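Side-chain contact in heme-binding protein HutZ (Vibrio cholerae, PDB 3TGV), which binds heme and probably degrades it to biliverdin with release of iron, as a member of the HugZ/HutZ heme oxygenase family: residues A[91-95]-A[96-100]. The protein carries 1 engineered substitution. Residues are numbered along the deposited sequence; the frame is centred on the assembly and turned at random.
Sequences VERDS and ELWCQ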
loop_
_atom_site.group_PDB
_atom_site.type_symbol
_atom_site.label_atom_id
_atom_site.label_comp_id
_atom_site.label_asym_id
_atom_site.label_seq_id
_atom_site.Cartn_x
_atom_site.Cartn_y
_atom_site.Cartn_z
ATOM N N VAL A 91 1.749 8.814 20.292
ATOM C CA VAL A 91 2.333 8.378 21.557
ATOM C C VAL A 91 3.253 9.454 22.121
ATOM O O VAL A 91 4.186 9.898 21.451
ATOM C CB VAL A 91 3.125 7.073 21.391
ATOM C CG1 VAL A 91 3.756 6.662 22.718
ATOM C CG2 VAL A 91 2.215 5.968 20.866
ATOM N N GLU A 92 2.989 9.865 23.361
ATOM C CA GLU A 92 3.704 10.996 23.946
ATOM C C GLU A 92 5.187 10.702 24.093
ATOM O O GLU A 92 5.579 9.672 24.638
ATOM C CB GLU A 92 3.113 11.405 25.297
ATOM C CG GLU A 92 3.797 12.637 25.887
ATOM C CD GLU A 92 3.184 13.092 27.204
ATOM O OE1 GLU A 92 2.295 13.974 27.171
ATOM O OE2 GLU A 92 3.597 12.573 28.268
ATOM N N ARG A 93 6.007 11.621 23.603
ATOM C CA ARG A 93 7.445 11.444 23.631
ATOM C C ARG A 93 7.955 11.171 25.041
ATOM O O ARG A 93 7.602 11.864 25.992
ATOM C CB ARG A 93 8.137 12.675 23.045
ATOM C CG ARG A 93 9.646 12.581 23.020
ATOM C CD ARG A 93 10.240 13.645 22.107
ATOM N NE ARG A 93 11.231 13.069 21.203
ATOM C CZ ARG A 93 11.077 12.957 19.886
ATOM N NH1 ARG A 93 9.974 13.407 19.296
ATOM N NH2 ARG A 93 12.037 12.410 19.156
ATOM N N ASP A 94 8.786 10.144 25.162
ATOM C CA ASP A 94 9.441 9.829 26.421
ATOM C C ASP A 94 8.510 9.252 27.478
ATOM O O ASP A 94 8.945 8.951 28.585
ATOM C CB ASP A 94 10.169 11.056 26.957
ATOM C CG ASP A 94 11.405 11.377 26.157
ATOM O OD1 ASP A 94 12.165 10.434 25.840
ATOM O OD2 ASP A 94 11.602 12.566 25.833
ATOM N N SER A 95 7.235 9.094 27.138
ATOM C CA SER A 95 6.323 8.382 28.021
ATOM C C SER A 95 6.751 6.920 28.110
ATOM O O SER A 95 7.586 6.454 27.325
ATOM C CB SER A 95 4.882 8.472 27.513
ATOM O OG SER A 95 4.706 7.727 26.318
ATOM N N GLU A 96 6.178 6.193 29.061
ATOM C CA GLU A 96 6.558 4.805 29.264
ATOM C C GLU A 96 6.295 3.960 28.009
ATOM O O GLU A 96 7.123 3.134 27.627
ATOM C CB GLU A 96 5.813 4.232 30.463
ATOM C CG GLU A 96 6.392 2.932 30.991
ATOM C CD GLU A 96 5.695 2.473 32.256
ATOM O OE1 GLU A 96 5.015 1.423 32.215
ATOM O OE2 GLU A 96 5.826 3.168 33.290
ATOM N N LEU A 97 5.148 4.173 27.371
ATOM C CA LEU A 97 4.844 3.475 26.126
ATOM C C LEU A 97 5.859 3.818 25.037
ATOM O O LEU A 97 6.290 2.946 24.280
ATOM C CB LEU A 97 3.428 3.796 25.652
ATOM C CG LEU A 97 2.908 2.949 24.482
ATOM C CD1 LEU A 97 3.230 1.474 24.700
ATOM C CD2 LEU A 97 1.402 3.146 24.284
ATOM N N TRP A 98 6.240 5.090 24.965
ATOM C CA TRP A 98 7.228 5.546 23.994
ATOM C C TRP A 98 8.531 4.785 24.143
ATOM O O TRP A 98 9.063 4.239 23.177
ATOM C CB TRP A 98 7.503 7.039 24.171
ATOM C CG TRP A 98 8.686 7.525 23.392
ATOM C CD1 TRP A 98 10.008 7.375 23.722
ATOM C CD2 TRP A 98 8.665 8.253 22.158
ATOM N NE1 TRP A 98 10.803 7.961 22.765
ATOM C CE2 TRP A 98 10.000 8.508 21.797
ATOM C CE3 TRP A 98 7.639 8.715 21.328
ATOM C CZ2 TRP A 98 10.340 9.199 20.637
ATOM C CZ3 TRP A 98 7.978 9.402 20.180
ATOM C CH2 TRP A 98 9.316 9.637 19.843
ATOM N N CYS A 99 9.052 4.758 25.363
ATOM C CA CYS A 99 10.328 4.110 25.620
ATOM C C CYS A 99 10.284 2.622 25.277
ATOM O O CYS A 99 11.225 2.087 24.694
ATOM C CB CYS A 99 10.747 4.336 27.075
ATOM S SG CYS A 99 10.890 6.098 27.518
ATOM N N GLN A 100 9.185 1.958 25.620
ATOM C CA GLN A 100 9.042 0.531 25.328
ATOM C C GLN A 100 9.058 0.251 23.828
ATOM O O GLN A 100 9.810 -0.600 23.345
ATOM C CB GLN A 100 7.753 -0.009 25.940
ATOM C CG GLN A 100 7.722 0.046 27.455
ATOM C CD GLN A 100 6.320 -0.107 28.017
ATOM O OE1 GLN A 100 5.546 -0.961 27.576
ATOM N NE2 GLN A 100 5.982 0.733 28.990
#
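S95 and C99 join the turn to the helix: C99 N donates to S95 O at 3.0 Å in an i to i+4 bond that starts at the last residue of the type II beta turn E92 to S95. S95 is the N-cap, and its OG accepts a weak, longer bond from W98 N at 3.3 Å. The same OG donates to E92 O at 2.7 Å, in the carbonyl plane and on a lone pair. OG sits between the backbone N and the carbonyl carbon (chi1 69°), where it can serve both the turn and the cap. E92 O also accepts from S95 N, and these two bonds tie down the turn. The indole of W98 turns back against the turn, with CG anti to the backbone N (chi1 169°). One face of it carries the backbone at R93 and D94. R93 CA makes a CH-pi contact 4.0 Å from the centroid of the W98 six-membered ring. D94 N lies 3.2 Å from W98 CG, over the same face. R93 runs alongside the indole. W98 CH2 stands over the centre of one guanidinium face, 3.8 Å from R93 CZ. The two planes are tilted 46° apart. At the root of the W98 side chain, V91 CG1 packs against W98 CB at 4.0 Å and against L97 CB. A type II turn with a serine N-cap leads from strand 81-91 into helix 96-109. R93 NH2 is hydrogen-bonded to L119 O, after helix 112-116. V91 and W98 rest on L124 of strand 122-129, while V91 and L97 touch F43 of strand 41-47.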